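Local coordinates for membrane lipoprotein family protein (Aeropyrum pernix, PDB 4PEV) that binds adenosine and probably serves as the solute-binding component of an ABC transporter, delivering nucleoside to the membrane permease, at residues S284-S296 against V361-I373. Sequence-based numbering, arbitrary orientation.
Sequences SQEWYDPQTIIIS and VVEIVMSQREKWI
Arg369 reaches from helix 361-372 to the start of strand 293-296, where its guanidinium takes both a backbone carbonyl and a carboxylate at its edge. Arg369 NE donates to Ile294 O (2.9 Å), nearly in line with the carbonyl bond, and NH2 adds a weak second bond to the same oxygen. Arg369 NH2 also forms a salt bridge with Glu286 OE2 at 3.1 Å, the two planes turned 33° apart. An extended chain from CG to NE carries the group this far, and Ile295 CD1 lies over the centre of one face of the Arg369 guanidinium, 3.6 Å above it, with the selenomethionine Met366 CE off-centre on the other.

Glu286 is bent at chi2 (90°), which lays its CB and CG against Val365 CG2 while the carboxylate turns to Arg369. Its OE1 accepts from Ser284 OG and Ser296 OG, which come from opposite faces of the carboxylate plane. Ser334 joins from outside, its OG bonding to Glu286 OE2 and its carbonyl to Arg369 NH1.

Toward the helix start, Pro290 sets its ring among Val361, Ile364 and Val365, Pro290 CB lying 3.9 Å from Val365 CG2. Gln368 NE2 donates to Gln291 O at 2.7 Å, in the carbonyl plane and on a lone pair. Ile294 CD1 comes to 4.1 Å from Ile373 CG1, just past the helix end.

The axes of strand 293-296 and helix 361-372 run almost perpendicular (92°), packing helix 358-372 across strand 293-299, the neighbour of edge strand 331-333, in the mixed sheet of the periplasmic-binding-protein-like fold. With Arg369 bonded to Glu286, the buried charges are paired, and the two serine hydroxyls would probably further stabilise the carboxylate as an anion.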
ATOM      1  N   SER C 284      -3.900  -6.470  -5.241  1.00 28.45           N
ATOM      2  CA  SER C 284      -5.298  -6.339  -5.632  1.00 27.93           C
ATOM      3  C   SER C 284      -6.078  -7.224  -4.678  1.00 26.60           C
ATOM      4  O   SER C 284      -5.884  -8.444  -4.679  1.00 24.76           O
ATOM      5  CB  SER C 284      -5.553  -6.793  -7.082  1.00 27.71           C
ATOM      6  OG  SER C 284      -6.760  -7.560  -7.193  1.00 25.97           O
ATOM      7  N   GLN C 285      -6.969  -6.610  -3.905  1.00 25.71           N
ATOM      8  CA  GLN C 285      -7.719  -7.326  -2.880  1.00 27.13           C
ATOM      9  C   GLN C 285      -9.213  -7.476  -3.202  1.00 26.91           C
ATOM     10  O   GLN C 285      -9.996  -7.844  -2.329  1.00 25.39           O
ATOM     11  CB  GLN C 285      -7.522  -6.628  -1.535  1.00 27.44           C
ATOM     12  CG  GLN C 285      -6.071  -6.606  -1.086  1.00 28.28           C
ATOM     13  CD  GLN C 285      -5.860  -5.753   0.147  1.00 28.86           C
ATOM     14  OE1 GLN C 285      -5.994  -4.536   0.107  1.00 30.02           O
ATOM     15  NE2 GLN C 285      -5.525  -6.389   1.246  1.00 29.79           N
ATOM     16  N   GLU C 286      -9.588  -7.221  -4.460  1.00 27.26           N
ATOM     17  CA  GLU C 286     -10.992  -7.225  -4.873  1.00 28.43           C
ATOM     18  C   GLU C 286     -11.624  -8.577  -4.606  1.00 28.12           C
ATOM     19  O   GLU C 286     -12.780  -8.679  -4.192  1.00 29.04           O
ATOM     20  CB  GLU C 286     -11.121  -6.861  -6.363  1.00 30.66           C
ATOM     21  CG  GLU C 286     -10.913  -5.371  -6.684  1.00 32.59           C
ATOM     22  CD  GLU C 286      -9.475  -4.976  -6.985  1.00 32.70           C
ATOM     23  OE1 GLU C 286      -8.543  -5.549  -6.386  1.00 34.48           O
ATOM     24  OE2 GLU C 286      -9.283  -4.061  -7.809  1.00 33.25           O
ATOM     25  N   TRP C 287     -10.841  -9.619  -4.842  1.00 27.56           N
ATOM     26  CA  TRP C 287     -11.268 -11.002  -4.617  1.00 27.15           C
ATOM     27  C   TRP C 287     -11.841 -11.251  -3.234  1.00 26.72           C
ATOM     28  O   TRP C 287     -12.620 -12.173  -3.063  1.00 26.85           O
ATOM     29  CB  TRP C 287     -10.088 -11.965  -4.855  1.00 27.32           C
ATOM     30  CG  TRP C 287      -8.988 -11.787  -3.880  1.00 26.96           C
ATOM     31  CD1 TRP C 287      -7.892 -11.017  -4.028  1.00 25.88           C
ATOM     32  CD2 TRP C 287      -8.911 -12.362  -2.571  1.00 27.64           C
ATOM     33  NE1 TRP C 287      -7.127 -11.077  -2.900  1.00 26.79           N
ATOM     34  CE2 TRP C 287      -7.728 -11.901  -1.990  1.00 26.47           C
ATOM     35  CE3 TRP C 287      -9.735 -13.244  -1.840  1.00 29.44           C
ATOM     36  CZ2 TRP C 287      -7.331 -12.273  -0.716  1.00 27.29           C
ATOM     37  CZ3 TRP C 287      -9.348 -13.617  -0.575  1.00 28.72           C
ATOM     38  CH2 TRP C 287      -8.150 -13.129  -0.021  1.00 28.69           C
ATOM     39  N   TYR C 288     -11.441 -10.464  -2.240  1.00 28.22           N
ATOM     40  CA  TYR C 288     -11.911 -10.705  -0.873  1.00 30.95           C
ATOM     41  C   TYR C 288     -13.443 -10.509  -0.785  1.00 32.43           C
ATOM     42  O   TYR C 288     -14.148 -11.341  -0.207  1.00 32.77           O
ATOM     43  CB  TYR C 288     -11.131  -9.852   0.149  1.00 29.95           C
ATOM     44  CG  TYR C 288     -11.512 -10.092   1.603  1.00 29.18           C
ATOM     45  CD1 TYR C 288     -11.002 -11.174   2.315  1.00 28.50           C
ATOM     46  CD2 TYR C 288     -12.381  -9.226   2.262  1.00 29.40           C
ATOM     47  CE1 TYR C 288     -11.349 -11.392   3.638  1.00 28.22           C
ATOM     48  CE2 TYR C 288     -12.737  -9.435   3.585  1.00 29.90           C
ATOM     49  CZ  TYR C 288     -12.219 -10.518   4.271  1.00 29.57           C
ATOM     50  OH  TYR C 288     -12.585 -10.710   5.589  1.00 30.28           O
ATOM     51  N   ASP C 289     -13.935  -9.424  -1.382  1.00 34.57           N
ATOM     52  CA  ASP C 289     -15.369  -9.236  -1.641  1.00 35.70           C
ATOM     53  C   ASP C 289     -15.533  -8.253  -2.783  1.00 36.20           C
ATOM     54  O   ASP C 289     -15.360  -7.058  -2.586  1.00 40.14           O
ATOM     55  CB  ASP C 289     -16.142  -8.724  -0.423  1.00 36.26           C
ATOM     56  CG  ASP C 289     -17.601  -8.404  -0.757  1.00 37.77           C
ATOM     57  OD1 ASP C 289     -18.206  -9.051  -1.647  1.00 41.50           O
ATOM     58  OD2 ASP C 289     -18.152  -7.486  -0.142  1.00 39.05           O
ATOM     59  N   PRO C 290     -15.885  -8.741  -3.982  1.00 35.98           N
ATOM     60  CA  PRO C 290     -15.841  -7.871  -5.158  1.00 34.48           C
ATOM     61  C   PRO C 290     -17.033  -6.900  -5.300  1.00 33.26           C
ATOM     62  O   PRO C 290     -16.937  -5.897  -6.016  1.00 32.56           O
ATOM     63  CB  PRO C 290     -15.807  -8.874  -6.321  1.00 35.07           C
ATOM     64  CG  PRO C 290     -15.780 -10.240  -5.707  1.00 34.84           C
ATOM     65  CD  PRO C 290     -16.354 -10.085  -4.342  1.00 35.19           C
ATOM     66  N   GLN C 291     -18.141  -7.201  -4.638  1.00 33.46           N
ATOM     67  CA  GLN C 291     -19.288  -6.310  -4.639  1.00 35.16           C
ATOM     68  C   GLN C 291     -18.915  -4.978  -4.016  1.00 32.46           C
ATOM     69  O   GLN C 291     -19.306  -3.933  -4.512  1.00 32.82           O
ATOM     70  CB  GLN C 291     -20.460  -6.928  -3.867  1.00 40.55           C
ATOM     71  CG  GLN C 291     -21.200  -8.044  -4.603  1.00 46.17           C
ATOM     72  CD  GLN C 291     -21.694  -9.145  -3.665  1.00 52.99           C
ATOM     73  OE1 GLN C 291     -21.004  -9.523  -2.713  1.00 59.51           O
ATOM     74  NE2 GLN C 291     -22.887  -9.671  -3.936  1.00 53.79           N
ATOM     75  N   THR C 292     -18.144  -5.015  -2.935  1.00 31.03           N
ATOM     76  CA  THR C 292     -17.743  -3.788  -2.226  1.00 30.64           C
ATOM     77  C   THR C 292     -16.293  -3.309  -2.479  1.00 28.31           C
ATOM     78  O   THR C 292     -16.007  -2.116  -2.333  1.00 27.54           O
ATOM     79  CB  THR C 292     -17.979  -3.927  -0.700  1.00 31.63           C
ATOM     80  OG1 THR C 292     -17.142  -4.964  -0.155  1.00 30.87           O
ATOM     81  CG2 THR C 292     -19.476  -4.230  -0.412  1.00 32.02           C
ATOM     82  N   ILE C 293     -15.387  -4.219  -2.838  1.00 26.23           N
ATOM     83  CA  ILE C 293     -13.982  -3.851  -3.030  1.00 26.00           C
ATOM     84  C   ILE C 293     -13.798  -3.557  -4.498  1.00 25.25           C
ATOM     85  O   ILE C 293     -13.544  -4.444  -5.289  1.00 24.86           O
ATOM     86  CB  ILE C 293     -12.998  -4.939  -2.534  1.00 24.97           C
ATOM     87  CG1 ILE C 293     -13.283  -5.243  -1.065  1.00 25.58           C
ATOM     88  CG2 ILE C 293     -11.553  -4.468  -2.652  1.00 23.77           C
ATOM     89  CD1 ILE C 293     -12.601  -6.488  -0.533  1.00 26.15           C
ATOM     90  N   ILE C 294     -13.929  -2.291  -4.851  1.00 25.98           N
ATOM     91  CA  ILE C 294     -14.098  -1.907  -6.253  1.00 26.91           C
ATOM     92  C   ILE C 294     -12.769  -1.746  -7.016  1.00 26.12           C
ATOM     93  O   ILE C 294     -12.736  -1.902  -8.228  1.00 26.49           O
ATOM     94  CB  ILE C 294     -14.972  -0.638  -6.336  1.00 27.80           C
ATOM     95  CG1 ILE C 294     -15.655  -0.527  -7.697  1.00 28.86           C
ATOM     96  CG2 ILE C 294     -14.168   0.611  -6.009  1.00 29.19           C
ATOM     97  CD1 ILE C 294     -16.469   0.740  -7.856  1.00 28.90           C
ATOM     98  N   ILE C 295     -11.685  -1.455  -6.304  1.00 26.10           N
ATOM     99  CA  ILE C 295     -10.389  -1.209  -6.921  1.00 27.36           C
ATOM    100  C   ILE C 295      -9.293  -1.307  -5.870  1.00 28.11           C
ATOM    101  O   ILE C 295      -9.578  -1.276  -4.684  1.00 28.98           O
ATOM    102  CB  ILE C 295     -10.350   0.183  -7.611  1.00 27.79           C
ATOM    103  CG1 ILE C 295      -9.191   0.275  -8.610  1.00 28.70           C
ATOM    104  CG2 ILE C 295     -10.258   1.305  -6.587  1.00 27.44           C
ATOM    105  CD1 ILE C 295      -9.500   1.139  -9.816  1.00 29.66           C
ATOM    106  N   SER C 296      -8.044  -1.433  -6.298  1.00 29.81           N
ATOM    107  CA  SER C 296      -6.925  -1.517  -5.362  1.00 30.81           C
ATOM    108  C   SER C 296      -5.741  -0.699  -5.849  1.00 31.94           C
ATOM    109  O   SER C 296      -5.367  -0.774  -7.030  1.00 33.39           O
ATOM    110  CB  SER C 296      -6.489  -2.985  -5.167  1.00 30.33           C
ATOM    111  OG  SER C 296      -7.567  -3.804  -4.719  1.00 30.04           O
ATOM    112  N   VAL C 361     -15.025 -13.062 -10.283  1.00 42.48           N
ATOM    113  CA  VAL C 361     -14.542 -11.892  -9.540  1.00 39.85           C
ATOM    114  C   VAL C 361     -14.317 -10.700 -10.464  1.00 39.81           C
ATOM    115  O   VAL C 361     -14.674  -9.587 -10.122  1.00 41.83           O
ATOM    116  CB  VAL C 361     -13.235 -12.184  -8.766  1.00 40.05           C
ATOM    117  CG1 VAL C 361     -12.521 -10.895  -8.354  1.00 40.07           C
ATOM    118  CG2 VAL C 361     -13.516 -13.039  -7.536  1.00 39.44           C
ATOM    119  N   VAL C 362     -13.723 -10.926 -11.627  1.00 38.86           N
ATOM    120  CA  VAL C 362     -13.476  -9.835 -12.561  1.00 38.05           C
ATOM    121  C   VAL C 362     -14.786  -9.270 -13.107  1.00 39.59           C
ATOM    122  O   VAL C 362     -14.972  -8.053 -13.146  1.00 38.93           O
ATOM    123  CB  VAL C 362     -12.601 -10.272 -13.743  1.00 38.18           C
ATOM    124  CG1 VAL C 362     -12.363  -9.108 -14.697  1.00 39.54           C
ATOM    125  CG2 VAL C 362     -11.267 -10.788 -13.250  1.00 38.99           C
ATOM    126  N   GLU C 363     -15.697 -10.145 -13.527  1.00 42.07           N
ATOM    127  CA  GLU C 363     -16.984  -9.685 -14.074  1.00 42.97           C
ATOM    128  C   GLU C 363     -17.681  -8.720 -13.117  1.00 40.26           C
ATOM    129  O   GLU C 363     -18.196  -7.681 -13.541  1.00 38.64           O
ATOM    130  CB  GLU C 363     -17.911 -10.860 -14.389  1.00 45.41           C
ATOM    131  CG  GLU C 363     -17.499 -11.660 -15.619  1.00 48.96           C
ATOM    132  CD  GLU C 363     -18.208 -13.009 -15.709  1.00 53.28           C
ATOM    133  OE1 GLU C 363     -19.236 -13.211 -15.005  1.00 53.84           O
ATOM    134  OE2 GLU C 363     -17.724 -13.875 -16.476  1.00 54.24           O
ATOM    135  N   ILE C 364     -17.666  -9.060 -11.829  1.00 36.74           N
ATOM    136  CA  ILE C 364     -18.356  -8.266 -10.827  1.00 34.76           C
ATOM    137  C   ILE C 364     -17.688  -6.925 -10.573  1.00 34.79           C
ATOM    138  O   ILE C 364     -18.375  -5.937 -10.386  1.00 37.43           O
ATOM    139  CB  ILE C 364     -18.490  -9.002  -9.482  1.00 33.45           C
ATOM    140  CG1 ILE C 364     -19.287 -10.301  -9.648  1.00 31.04           C
ATOM    141  CG2 ILE C 364     -19.159  -8.092  -8.449  1.00 32.93           C
ATOM    142  CD1 ILE C 364     -19.396 -11.115  -8.378  1.00 30.52           C
ATOM    143  N   VAL C 365     -16.368  -6.867 -10.552  1.00 34.99           N
ATOM    144  CA  VAL C 365     -15.713  -5.593 -10.287  1.00 36.68           C
ATOM    145  C   VAL C 365     -15.951  -4.650 -11.463  1.00 39.83           C
ATOM    146  O   VAL C 365     -16.273  -3.477 -11.271  1.00 41.55           O
ATOM    147  CB  VAL C 365     -14.196  -5.733 -10.045  1.00 36.28           C
ATOM    148  CG1 VAL C 365     -13.567  -4.364  -9.823  1.00 35.70           C
ATOM    149  CG2 VAL C 365     -13.906  -6.644  -8.859  1.00 35.47           C
HETATM  150  N   MSE C 366     -15.807  -5.169 -12.679  1.00 42.92           N
HETATM  151  CA  MSE C 366     -15.950  -4.359 -13.892  1.00 43.61           C
HETATM  152  C   MSE C 366     -17.358  -3.873 -14.015  1.00 42.66           C
HETATM  153  O   MSE C 366     -17.609  -2.797 -14.565  1.00 47.01           O
HETATM  154  CB  MSE C 366     -15.629  -5.168 -15.143  1.00 47.05           C
HETATM  155  CG  MSE C 366     -14.180  -5.646 -15.215  1.00 51.94           C
HETATM  156 SE   MSE C 366     -12.897  -4.156 -15.003  1.00 61.62          SE
HETATM  157  CE  MSE C 366     -11.385  -5.070 -14.130  1.00 58.31           C
ATOM    158  N   SER C 367     -18.290  -4.665 -13.504  1.00 38.57           N
ATOM    159  CA  SER C 367     -19.684  -4.282 -13.477  1.00 36.93           C
ATOM    160  C   SER C 367     -19.856  -3.043 -12.623  1.00 34.86           C
ATOM    161  O   SER C 367     -20.517  -2.106 -13.041  1.00 35.65           O
ATOM    162  CB  SER C 367     -20.523  -5.430 -12.918  1.00 38.14           C
ATOM    163  OG  SER C 367     -21.895  -5.153 -13.002  1.00 39.08           O
ATOM    164  N   GLN C 368     -19.223  -3.027 -11.452  1.00 33.53           N
ATOM    165  CA  GLN C 368     -19.364  -1.925 -10.470  1.00 33.74           C
ATOM    166  C   GLN C 368     -18.593  -0.646 -10.835  1.00 34.13           C
ATOM    167  O   GLN C 368     -18.991   0.457 -10.466  1.00 33.18           O
ATOM    168  CB  GLN C 368     -18.913  -2.393  -9.086  1.00 33.09           C
ATOM    169  CG  GLN C 368     -19.700  -3.578  -8.537  1.00 32.84           C
ATOM    170  CD  GLN C 368     -20.984  -3.160  -7.848  1.00 32.57           C
ATOM    171  OE1 GLN C 368     -21.963  -2.786  -8.485  1.00 33.03           O
ATOM    172  NE2 GLN C 368     -20.978  -3.213  -6.537  1.00 33.68           N
ATOM    173  N   ARG C 369     -17.479  -0.808 -11.537  1.00 35.41           N
ATOM    174  CA  ARG C 369     -16.730   0.316 -12.070  1.00 36.97           C
ATOM    175  C   ARG C 369     -17.478   1.020 -13.206  1.00 41.28           C
ATOM    176  O   ARG C 369     -17.344   2.231 -13.369  1.00 40.78           O
ATOM    177  CB  ARG C 369     -15.386  -0.169 -12.584  1.00 36.72           C
ATOM    178  CG  ARG C 369     -14.474  -0.700 -11.491  1.00 37.36           C
ATOM    179  CD  ARG C 369     -13.081  -0.964 -12.035  1.00 36.55           C
ATOM    180  NE  ARG C 369     -12.207  -1.585 -11.053  1.00 36.17           N
ATOM    181  CZ  ARG C 369     -10.936  -1.908 -11.280  1.00 36.87           C
ATOM    182  NH1 ARG C 369     -10.384  -1.658 -12.466  1.00 36.88           N
ATOM    183  NH2 ARG C 369     -10.216  -2.494 -10.323  1.00 36.21           N
ATOM    184  N   GLU C 370     -18.224   0.259 -14.015  1.00 45.50           N
ATOM    185  CA  GLU C 370     -19.160   0.848 -14.988  1.00 47.49           C
ATOM    186  C   GLU C 370     -20.248   1.652 -14.268  1.00 41.60           C
ATOM    187  O   GLU C 370     -20.613   2.716 -14.723  1.00 38.91           O
ATOM    188  CB  GLU C 370     -19.821  -0.227 -15.865  1.00 55.76           C
ATOM    189  CG  GLU C 370     -18.925  -0.824 -16.955  1.00 65.55           C
ATOM    190  CD  GLU C 370     -19.372  -2.221 -17.426  1.00 74.56           C
ATOM    191  OE1 GLU C 370     -20.394  -2.742 -16.916  1.00 80.75           O
ATOM    192  OE2 GLU C 370     -18.691  -2.820 -18.299  1.00 74.12           O
ATOM    193  N   LYS C 371     -20.740   1.141 -13.141  1.00 37.71           N
ATOM    194  CA  LYS C 371     -21.848   1.761 -12.421  1.00 36.55           C
ATOM    195  C   LYS C 371     -21.482   2.955 -11.563  1.00 36.36           C
ATOM    196  O   LYS C 371     -22.308   3.851 -11.390  1.00 36.31           O
ATOM    197  CB  LYS C 371     -22.520   0.761 -11.496  1.00 37.92           C
ATOM    198  CG  LYS C 371     -23.482  -0.197 -12.171  1.00 40.94           C
ATOM    199  CD  LYS C 371     -24.246  -1.007 -11.128  1.00 44.23           C
ATOM    200  CE  LYS C 371     -25.560  -1.574 -11.653  1.00 46.46           C
ATOM    201  NZ  LYS C 371     -25.358  -2.851 -12.391  1.00 47.86           N
ATOM    202  N   TRP C 372     -20.280   2.958 -10.979  1.00 36.01           N
ATOM    203  CA  TRP C 372     -19.955   3.930  -9.920  1.00 32.74           C
ATOM    204  C   TRP C 372     -18.705   4.770 -10.122  1.00 32.48           C
ATOM    205  O   TRP C 372     -18.364   5.570  -9.255  1.00 32.18           O
ATOM    206  CB  TRP C 372     -19.869   3.224  -8.576  1.00 31.36           C
ATOM    207  CG  TRP C 372     -21.161   2.664  -8.146  1.00 30.84           C
ATOM    208  CD1 TRP C 372     -21.535   1.371  -8.207  1.00 30.73           C
ATOM    209  CD2 TRP C 372     -22.265   3.379  -7.586  1.00 30.47           C
ATOM    210  NE1 TRP C 372     -22.805   1.217  -7.714  1.00 30.14           N
ATOM    211  CE2 TRP C 372     -23.279   2.438  -7.325  1.00 30.03           C
ATOM    212  CE3 TRP C 372     -22.493   4.721  -7.273  1.00 31.87           C
ATOM    213  CZ2 TRP C 372     -24.516   2.790  -6.770  1.00 30.90           C
ATOM    214  CZ3 TRP C 372     -23.726   5.079  -6.727  1.00 32.83           C
ATOM    215  CH2 TRP C 372     -24.724   4.112  -6.481  1.00 32.30           C
ATOM    216  N   ILE C 373     -18.025   4.613 -11.248  1.00 32.15           N
ATOM    217  CA  ILE C 373     -16.900   5.484 -11.559  1.00 32.50           C
ATOM    218  C   ILE C 373     -17.194   6.158 -12.899  1.00 32.46           C
ATOM    219  O   ILE C 373     -17.158   5.521 -13.932  1.00 31.87           O
ATOM    220  CB  ILE C 373     -15.550   4.715 -11.584  1.00 32.62           C
ATOM    221  CG1 ILE C 373     -15.408   3.808 -10.340  1.00 31.94           C
ATOM    222  CG2 ILE C 373     -14.375   5.691 -11.667  1.00 32.95           C
ATOM    223  CD1 ILE C 373     -14.023   3.207 -10.116  1.00 30.40           C
TER